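Local coordinates for putative periplasmic protein (Wolinella succinogenes, PDB 3KN3) that probably works as a periplasmic solute-binding protein, perhaps serving tungstate-type ABC transport, and can bind glutathione, at residues A[53-58]-A[206-211]; A[80-85]-A[198-203]; A[114-119]-A[163-168]. All blocks are in the same frame, centred on the assembly; numbering follows the deposited sequence.

Contact 1: A[53-58]-A[206-211]; sequences CDVDVV and MAVNPK
Val57 and Val58 enter the sheet of one lobe of the periplasmic binding protein fold by pairing antiparallel with Met206 and Ala207, and the joint shows how two neighbouring strands can be held almost wholly by backbone. Met206 is modelled as selenomethionine. Its N gives to Val58 O and its O accepts from Val58 N, both at 2.9 Å, so this is the hydrogen-bonded pair. Val57 and Ala207 form the non-hydrogen-bonded pair, and here the CA of Val57 also comes 3.4 Å from Met206 O in a CA-H...O contact. One residue further out, Val208 N gives to Asp56 O at 2.9 Å, the donor tilted 27° from the carbonyl plane. A water molecule adds a second bond to that oxygen and spans to the other segment, donating to Asp56 O at 3.1 Å and to Val208 O at 2.7 Å. Strand 57-60 lies between strands 6-12 and 202-208. On one face of the sheet Val57 and Ala207 rest against helix 218-229; on the other Val58 and Met206 meet helix 63-72. Val208 carries the side-chain packing: with CG1 anti to its backbone N (chi1 153°), CG2 lies beside that N and comes within 3.4 Å of Val55 O, then meets Val55 CG2 at 4.3 Å. The CB of Asp56 points away from segment 206-211, and its carboxylate accepts from the backbone N of Arg8 and of Asp217. Before the strand, Cys53 closes its helix with a Schellman motif and is tied by a disulfide to Cys213.

Contact 2: A[80-85]-A[198-203]; sequences PVMYND and TLKNFY
The ring of Tyr203 presents its edge to segment 80-85: Val81 O lies in the ring plane, and Tyr83 O is 3.5 Å from CE2, while His61 stacks with the ring. The Asn84 amide is nearly coplanar with it, the two planes only 6° apart. Phe202 approaches Met82, a selenomethionine, obliquely, CE1 at 3.3 Å from Met82 CB, and its CD1 is 3.8 Å from Pro80 CB. Between the Tyr203 and Phe202 rings, which lie on opposite faces of the sheet, the strands pair antiparallel: Val81 N gives to Tyr203 O at 2.7 Å and Tyr203 N returns to Val81 O at 2.9 Å. Tyr83 N then reaches Asn201 O at 2.8 Å. Asn201 holds its CG anti to the backbone N (chi1 -162°), which brings ND2 to Asn84 O at 2.9 Å from 40° above that carbonyl's plane; its OD1 accepts from His61 NE2, so both ends of the amide are engaged. Asn201, Tyr203 and His61 have been seen to bind glutathione in this protein, though none is bound to this chain. Here the chain passes twice between the two lobes: Tyr83 and Tyr203 lean on helices 13-18 and 20-32 of one, whereas Asp85 makes a salt bridge to Arg173 and Leu199 packs on strands 86-90 and 168-172 of the other.

Contact 3: A[114-119]-A[163-168]; sequences QVKFVS and EEQKGL
Two backbone bonds join Leu168 to the neighbouring strand: its N gives to Lys116 O at 2.8 Å, with the donor tilted 31° from the carbonyl plane, and its O accepts from Val118 N at 2.8 Å in a nearly straight bond (173°). Both flank Phe117, which is bridged in parallel to Leu168. Leu168 O also sits over one face of the Phe117 ring, 3.9 Å above its plane and shifted toward the rim. This is the return end of a beta-alpha-beta crossover in which helix 155-164 carries the chain from strand 148-150 to strand 168-172, past strand 117-119 between them. Lys166, at positive phi, ends that helix in a Schellman motif. Gly167 follows, and without a side chain there Lys116 CB can come 3.8 Å from Gly167 CA. Lys116 starts with CG anti to its N (chi1 178°) but then bends at each later torsion, curling back until NZ is 3.6 Å from Gln165 CB. With an alanine in place of Lys116 the curled chain beside Gln165 is gone, and the Gln165 side chain is likely to be freer to turn. Further in, Leu168 CD1 meets Val115 CG2 at 3.7 Å, and both side chains touch Ile110 of helix 103-113.

In the fold
Contacts 1 and 2 share strand 202-208 and one sheet, their centres about 22 Å apart, whereas contact 3 belongs to the sheet of the other lobe, its centre about 43 Å from that of contact 1. Along the chain they are nested, contact 3 within contact 2 and contact 2 within contact 1. The touching residues of contact 1 are all buried, and it relies on main-chain bonds and small apolar groups. Contact 3, partly buried, pairs in parallel instead and adds a long lysine toward the surface. Contact 2, near the chain's centre, is also partly buried, but two of its side chains, Asn201 and Tyr203, belong to the glutathione site.

Contact 1: A[53-58]-A[206-211]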
loop_
_atom_site.group_PDB
_atom_site.type_symbol
_atom_site.label_atom_id
_atom_site.label_comp_id
_atom_site.label_asym_id
_atom_site.label_seq_id
_atom_site.Cartn_x
_atom_site.Cartn_y
_atom_site.Cartn_z
ATOM N N CYS A 53 -3.184 15.846 -19.210
ATOM C CA CYS A 53 -4.250 15.326 -20.062
ATOM C C CYS A 53 -3.794 14.172 -20.979
ATOM O O CYS A 53 -4.254 14.047 -22.120
ATOM C CB CYS A 53 -4.891 16.457 -20.892
ATOM S SG CYS A 53 -5.330 17.943 -19.941
ATOM N N ASP A 54 -2.925 13.313 -20.461
ATOM C CA ASP A 54 -2.470 12.130 -21.200
ATOM C C ASP A 54 -3.285 10.870 -20.900
ATOM O O ASP A 54 -3.284 9.906 -21.671
ATOM C CB ASP A 54 -1.001 11.847 -20.888
ATOM C CG ASP A 54 -0.070 12.950 -21.392
ATOM O OD1 ASP A 54 -0.358 13.523 -22.459
ATOM O OD2 ASP A 54 0.947 13.236 -20.728
ATOM N N VAL A 55 -3.949 10.851 -19.755
ATOM C CA VAL A 55 -4.738 9.686 -19.418
ATOM C C VAL A 55 -6.134 10.069 -18.951
ATOM O O VAL A 55 -6.455 11.248 -18.826
ATOM C CB VAL A 55 -4.039 8.812 -18.379
ATOM C CG1 VAL A 55 -2.817 8.142 -18.992
ATOM C CG2 VAL A 55 -3.666 9.632 -17.149
ATOM N N ASP A 56 -6.965 9.062 -18.716
ATOM C CA ASP A 56 -8.311 9.298 -18.220
ATOM C C ASP A 56 -8.334 9.235 -16.701
ATOM O O ASP A 56 -9.025 10.020 -16.059
ATOM C CB ASP A 56 -9.274 8.281 -18.824
ATOM C CG ASP A 56 -9.167 8.215 -20.352
ATOM O OD1 ASP A 56 -9.247 9.294 -21.000
ATOM O OD2 ASP A 56 -8.998 7.090 -20.892
ATOM N N VAL A 57 -7.567 8.299 -16.140
ATOM C CA VAL A 57 -7.468 8.122 -14.695
ATOM C C VAL A 57 -6.048 7.840 -14.248
ATOM O O VAL A 57 -5.211 7.391 -15.020
ATOM C CB VAL A 57 -8.330 6.950 -14.156
ATOM C CG1 VAL A 57 -9.790 7.233 -14.332
ATOM C CG2 VAL A 57 -7.921 5.643 -14.821
ATOM N N VAL A 58 -5.839 8.053 -12.956
ATOM C CA VAL A 58 -4.549 7.957 -12.312
ATOM C C VAL A 58 -4.702 6.988 -11.130
ATOM O O VAL A 58 -5.745 6.959 -10.472
ATOM C CB VAL A 58 -4.095 9.377 -11.874
ATOM C CG1 VAL A 58 -3.587 9.379 -10.474
ATOM C CG2 VAL A 58 -3.062 9.936 -12.848
HETATM N N MSE A 206 -7.963 8.196 -9.076
HETATM C CA MSE A 206 -8.572 9.504 -9.276
HETATM C C MSE A 206 -8.818 9.725 -10.757
HETATM O O MSE A 206 -8.022 9.300 -11.601
HETATM C CB MSE A 206 -7.682 10.623 -8.741
HETATM C CG MSE A 206 -7.496 10.592 -7.237
HETATM SE SE MSE A 206 -6.021 11.744 -6.658
HETATM C CE MSE A 206 -6.276 11.685 -4.736
ATOM N N ALA A 207 -9.918 10.394 -11.064
ATOM C CA ALA A 207 -10.236 10.751 -12.429
ATOM C C ALA A 207 -9.525 12.023 -12.799
ATOM O O ALA A 207 -9.323 12.911 -11.976
ATOM C CB ALA A 207 -11.728 10.923 -12.615
ATOM N N VAL A 208 -9.139 12.099 -14.059
ATOM C CA VAL A 208 -8.576 13.312 -14.577
ATOM C C VAL A 208 -9.695 14.351 -14.655
ATOM O O VAL A 208 -10.771 14.081 -15.177
ATOM C CB VAL A 208 -7.867 13.042 -15.946
ATOM C CG1 VAL A 208 -7.840 14.283 -16.817
ATOM C CG2 VAL A 208 -6.464 12.524 -15.695
ATOM N N ASN A 209 -9.442 15.530 -14.108
ATOM C CA ASN A 209 -10.433 16.596 -14.104
ATOM C C ASN A 209 -10.865 17.026 -15.501
ATOM O O ASN A 209 -10.077 17.602 -16.241
ATOM C CB ASN A 209 -9.885 17.804 -13.358
ATOM C CG ASN A 209 -10.952 18.836 -13.076
ATOM O OD1 ASN A 209 -12.077 18.728 -13.567
ATOM N ND2 ASN A 209 -10.605 19.845 -12.282
ATOM N N PRO A 210 -12.135 16.779 -15.853
ATOM C CA PRO A 210 -12.602 17.079 -17.218
ATOM C C PRO A 210 -12.602 18.588 -17.475
ATOM O O PRO A 210 -12.536 19.019 -18.624
ATOM C CB PRO A 210 -14.049 16.554 -17.234
ATOM C CG PRO A 210 -14.338 16.040 -15.809
ATOM C CD PRO A 210 -13.249 16.528 -14.917
ATOM N N LYS A 211 -12.673 19.370 -16.401
ATOM C CA LYS A 211 -12.667 20.823 -16.489
ATOM C C LYS A 211 -11.356 21.329 -17.066
ATOM O O LYS A 211 -11.319 22.376 -17.698
ATOM C CB LYS A 211 -12.880 21.446 -15.110
ATOM C CG LYS A 211 -14.202 22.166 -14.928
ATOM C CD LYS A 211 -15.382 21.193 -14.929
ATOM C CE LYS A 211 -16.688 21.895 -14.539
ATOM N NZ LYS A 211 -16.604 22.535 -13.187
HETATM O O HOH W 1 -11.461 11.806 -16.483
#

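Contact 2: A[80-85]-A[198-203]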
loop_
_atom_site.group_PDB
_atom_site.type_symbol
_atom_site.label_atom_id
_atom_site.label_comp_id
_atom_site.label_asym_id
_atom_site.label_seq_id
_atom_site.Cartn_x
_atom_site.Cartn_y
_atom_site.Cartn_z
ATOM N N PRO A 80 -10.435 5.114 -2.757
ATOM C CA PRO A 80 -9.460 4.112 -2.310
ATOM C C PRO A 80 -9.833 2.673 -2.644
ATOM O O PRO A 80 -11.005 2.297 -2.588
ATOM C CB PRO A 80 -9.443 4.295 -0.791
ATOM C CG PRO A 80 -10.030 5.649 -0.555
ATOM C CD PRO A 80 -11.070 5.792 -1.618
ATOM N N VAL A 81 -8.821 1.881 -2.991
ATOM C CA VAL A 81 -8.976 0.443 -3.143
ATOM C C VAL A 81 -8.038 -0.227 -2.153
ATOM O O VAL A 81 -6.830 -0.029 -2.196
ATOM C CB VAL A 81 -8.614 -0.028 -4.559
ATOM C CG1 VAL A 81 -8.708 -1.559 -4.661
ATOM C CG2 VAL A 81 -9.489 0.663 -5.593
HETATM N N MSE A 82 -8.588 -1.013 -1.245
HETATM C CA MSE A 82 -7.760 -1.527 -0.176
HETATM C C MSE A 82 -7.195 -2.865 -0.583
HETATM O O MSE A 82 -7.901 -3.694 -1.151
HETATM C CB MSE A 82 -8.550 -1.645 1.110
HETATM C CG MSE A 82 -9.331 -2.916 1.205
HETATM SE SE MSE A 82 -9.289 -3.573 3.029
HETATM C CE MSE A 82 -10.188 -2.085 3.901
ATOM N N TYR A 83 -5.914 -3.079 -0.301
ATOM C CA TYR A 83 -5.244 -4.256 -0.834
ATOM C C TYR A 83 -3.851 -4.380 -0.266
ATOM O O TYR A 83 -3.162 -3.374 -0.056
ATOM C CB TYR A 83 -5.159 -4.138 -2.352
ATOM C CG TYR A 83 -4.690 -5.381 -3.063
ATOM C CD1 TYR A 83 -5.505 -6.502 -3.157
ATOM C CD2 TYR A 83 -3.450 -5.424 -3.683
ATOM C CE1 TYR A 83 -5.084 -7.644 -3.828
ATOM C CE2 TYR A 83 -3.018 -6.560 -4.354
ATOM C CZ TYR A 83 -3.837 -7.669 -4.424
ATOM O OH TYR A 83 -3.409 -8.799 -5.101
ATOM N N ASN A 84 -3.429 -5.616 -0.030
ATOM C CA ASN A 84 -2.052 -5.875 0.359
ATOM C C ASN A 84 -1.733 -5.175 1.674
ATOM O O ASN A 84 -0.815 -4.354 1.745
ATOM C CB ASN A 84 -1.113 -5.382 -0.745
ATOM C CG ASN A 84 0.333 -5.799 -0.528
ATOM O OD1 ASN A 84 0.623 -6.778 0.175
ATOM N ND2 ASN A 84 1.256 -5.063 -1.161
ATOM N N ASP A 85 -2.507 -5.504 2.700
ATOM C CA ASP A 85 -2.360 -4.904 4.023
ATOM C C ASP A 85 -0.977 -5.132 4.613
ATOM O O ASP A 85 -0.304 -6.105 4.281
ATOM C CB ASP A 85 -3.404 -5.485 4.983
ATOM C CG ASP A 85 -3.285 -7.000 5.130
ATOM O OD1 ASP A 85 -3.045 -7.687 4.110
ATOM O OD2 ASP A 85 -3.438 -7.503 6.266
ATOM N N THR A 198 -5.393 0.366 11.315
ATOM C CA THR A 198 -4.282 1.245 10.978
ATOM C C THR A 198 -3.202 0.547 10.110
ATOM O O THR A 198 -2.300 1.200 9.582
ATOM C CB THR A 198 -3.688 1.891 12.243
ATOM O OG1 THR A 198 -2.827 2.971 11.875
ATOM C CG2 THR A 198 -2.919 0.873 13.063
ATOM N N LEU A 199 -3.313 -0.772 9.947
ATOM C CA LEU A 199 -2.390 -1.533 9.101
ATOM C C LEU A 199 -2.911 -1.753 7.673
ATOM O O LEU A 199 -2.263 -2.400 6.849
ATOM C CB LEU A 199 -2.066 -2.881 9.747
ATOM C CG LEU A 199 -1.200 -2.746 11.015
ATOM C CD1 LEU A 199 -0.963 -4.095 11.668
ATOM C CD2 LEU A 199 0.123 -2.041 10.693
ATOM N N LYS A 200 -4.082 -1.213 7.377
ATOM C CA LYS A 200 -4.664 -1.411 6.064
ATOM C C LYS A 200 -3.956 -0.583 4.994
ATOM O O LYS A 200 -3.484 0.524 5.247
ATOM C CB LYS A 200 -6.178 -1.176 6.098
ATOM C CG LYS A 200 -6.968 -2.490 6.101
ATOM C CD LYS A 200 -7.857 -2.673 7.317
ATOM C CE LYS A 200 -9.263 -2.130 7.058
ATOM N NZ LYS A 200 -10.361 -2.966 7.660
ATOM N N ASN A 201 -3.862 -1.161 3.805
ATOM C CA ASN A 201 -3.138 -0.568 2.685
ATOM C C ASN A 201 -4.090 -0.117 1.572
ATOM O O ASN A 201 -4.913 -0.899 1.096
ATOM C CB ASN A 201 -2.161 -1.594 2.110
ATOM C CG ASN A 201 -1.067 -0.955 1.252
ATOM O OD1 ASN A 201 -0.876 0.265 1.270
ATOM N ND2 ASN A 201 -0.329 -1.786 0.517
ATOM N N PHE A 202 -3.970 1.135 1.143
ATOM C CA PHE A 202 -4.842 1.634 0.087
ATOM C C PHE A 202 -4.105 2.211 -1.112
ATOM O O PHE A 202 -3.123 2.949 -0.967
ATOM C CB PHE A 202 -5.784 2.703 0.623
ATOM C CG PHE A 202 -6.635 2.241 1.754
ATOM C CD1 PHE A 202 -7.888 1.704 1.517
ATOM C CD2 PHE A 202 -6.187 2.350 3.057
ATOM C CE1 PHE A 202 -8.681 1.283 2.555
ATOM C CE2 PHE A 202 -6.977 1.924 4.099
ATOM C CZ PHE A 202 -8.227 1.394 3.851
ATOM N N TYR A 203 -4.625 1.883 -2.293
ATOM C CA TYR A 203 -4.220 2.508 -3.536
ATOM C C TYR A 203 -5.387 3.366 -4.059
ATOM O O TYR A 203 -6.533 2.927 -4.079
ATOM C CB TYR A 203 -3.819 1.439 -4.546
ATOM C CG TYR A 203 -2.722 0.496 -4.067
ATOM C CD1 TYR A 203 -1.394 0.671 -4.462
ATOM C CD2 TYR A 203 -3.018 -0.572 -3.228
ATOM C CE1 TYR A 203 -0.406 -0.192 -4.037
ATOM C CE2 TYR A 203 -2.039 -1.430 -2.789
ATOM C CZ TYR A 203 -0.736 -1.239 -3.194
ATOM O OH TYR A 203 0.232 -2.100 -2.744
#

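Contact 3: A[114-119]-A[163-168]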
loop_
_atom_site.group_PDB
_atom_site.type_symbol
_atom_site.label_atom_id
_atom_site.label_comp_id
_atom_site.label_asym_id
_atom_site.label_seq_id
_atom_site.Cartn_x
_atom_site.Cartn_y
_atom_site.Cartn_z
ATOM N N GLN A 114 11.571 -2.677 25.231
ATOM C CA GLN A 114 12.670 -2.342 24.313
ATOM C C GLN A 114 13.049 -3.500 23.395
ATOM O O GLN A 114 14.202 -3.906 23.368
ATOM C CB GLN A 114 13.912 -1.888 25.095
ATOM C CG GLN A 114 13.733 -0.591 25.871
ATOM C CD GLN A 114 15.041 -0.057 26.433
ATOM O OE1 GLN A 114 15.592 0.931 25.932
ATOM N NE2 GLN A 114 15.550 -0.711 27.475
ATOM N N VAL A 115 12.087 -4.056 22.665
ATOM C CA VAL A 115 12.412 -5.102 21.701
ATOM C C VAL A 115 12.914 -4.483 20.391
ATOM O O VAL A 115 12.527 -3.377 20.008
ATOM C CB VAL A 115 11.228 -6.050 21.413
ATOM C CG1 VAL A 115 10.542 -6.443 22.711
ATOM C CG2 VAL A 115 10.258 -5.384 20.503
ATOM N N LYS A 116 13.790 -5.197 19.713
ATOM C CA LYS A 116 14.398 -4.665 18.513
ATOM C C LYS A 116 13.342 -4.474 17.435
ATOM O O LYS A 116 12.583 -5.383 17.120
ATOM C CB LYS A 116 15.531 -5.580 18.024
ATOM C CG LYS A 116 16.197 -5.123 16.749
ATOM C CD LYS A 116 17.155 -3.946 16.971
ATOM C CE LYS A 116 18.242 -4.221 18.019
ATOM N NZ LYS A 116 19.104 -5.415 17.754
ATOM N N PHE A 117 13.297 -3.271 16.883
ATOM C CA PHE A 117 12.430 -2.992 15.771
ATOM C C PHE A 117 13.214 -2.364 14.625
ATOM O O PHE A 117 13.858 -1.333 14.790
ATOM C CB PHE A 117 11.282 -2.071 16.188
ATOM C CG PHE A 117 10.286 -1.861 15.100
ATOM C CD1 PHE A 117 9.146 -2.632 15.034
ATOM C CD2 PHE A 117 10.526 -0.938 14.091
ATOM C CE1 PHE A 117 8.236 -2.454 14.009
ATOM C CE2 PHE A 117 9.624 -0.763 13.066
ATOM C CZ PHE A 117 8.480 -1.528 13.025
ATOM N N VAL A 118 13.120 -2.975 13.452
ATOM C CA VAL A 118 13.848 -2.508 12.284
ATOM C C VAL A 118 12.987 -1.717 11.304
ATOM O O VAL A 118 12.039 -2.231 10.730
ATOM C CB VAL A 118 14.497 -3.680 11.534
ATOM C CG1 VAL A 118 15.372 -3.152 10.381
ATOM C CG2 VAL A 118 15.303 -4.548 12.510
ATOM N N SER A 119 13.352 -0.463 11.098
ATOM C CA SER A 119 12.651 0.396 10.163
ATOM C C SER A 119 13.362 0.395 8.803
ATOM O O SER A 119 14.592 0.235 8.727
ATOM C CB SER A 119 12.590 1.815 10.732
ATOM O OG SER A 119 12.212 2.753 9.749
ATOM N N GLU A 163 15.468 -10.398 11.163
ATOM C CA GLU A 163 15.664 -11.800 11.486
ATOM C C GLU A 163 17.047 -11.984 12.127
ATOM O O GLU A 163 17.194 -12.681 13.131
ATOM C CB GLU A 163 15.511 -12.647 10.218
ATOM C CG GLU A 163 15.357 -14.140 10.446
ATOM C CD GLU A 163 16.680 -14.862 10.714
ATOM O OE1 GLU A 163 17.706 -14.527 10.070
ATOM O OE2 GLU A 163 16.677 -15.782 11.565
ATOM N N GLU A 164 18.053 -11.334 11.552
ATOM C CA GLU A 164 19.421 -11.449 12.053
ATOM C C GLU A 164 19.520 -10.997 13.500
ATOM O O GLU A 164 20.165 -11.652 14.312
ATOM C CB GLU A 164 20.395 -10.652 11.180
ATOM C CG GLU A 164 21.042 -11.482 10.077
ATOM C CD GLU A 164 21.089 -10.770 8.718
ATOM O OE1 GLU A 164 21.633 -9.640 8.629
ATOM O OE2 GLU A 164 20.594 -11.362 7.730
ATOM N N GLN A 165 18.864 -9.885 13.825
ATOM C CA GLN A 165 18.956 -9.330 15.172
ATOM C C GLN A 165 17.814 -9.725 16.062
ATOM O O GLN A 165 17.574 -9.095 17.079
ATOM C CB GLN A 165 19.119 -7.817 15.131
ATOM C CG GLN A 165 20.430 -7.443 14.489
ATOM C CD GLN A 165 20.575 -5.972 14.219
ATOM O OE1 GLN A 165 20.983 -5.579 13.133
ATOM N NE2 GLN A 165 20.241 -5.148 15.201
ATOM N N LYS A 166 17.122 -10.786 15.681
ATOM C CA LYS A 166 16.153 -11.421 16.568
ATOM C C LYS A 166 15.069 -10.429 17.003
ATOM O O LYS A 166 14.582 -10.479 18.133
ATOM C CB LYS A 166 16.868 -12.026 17.783
ATOM C CG LYS A 166 18.205 -12.683 17.443
ATOM C CD LYS A 166 18.124 -14.196 17.431
ATOM C CE LYS A 166 17.854 -14.741 18.835
ATOM N NZ LYS A 166 17.780 -16.234 18.883
ATOM N N GLY A 167 14.701 -9.542 16.084
ATOM C CA GLY A 167 13.732 -8.498 16.342
ATOM C C GLY A 167 12.568 -8.484 15.366
ATOM O O GLY A 167 12.298 -9.474 14.684
ATOM N N LEU A 168 11.888 -7.342 15.293
ATOM C CA LEU A 168 10.624 -7.226 14.576
ATOM C C LEU A 168 10.695 -6.242 13.426
ATOM O O LEU A 168 11.556 -5.354 13.405
ATOM C CB LEU A 168 9.539 -6.729 15.533
ATOM C CG LEU A 168 9.283 -7.552 16.782
ATOM C CD1 LEU A 168 8.300 -6.845 17.695
ATOM C CD2 LEU A 168 8.780 -8.917 16.372
#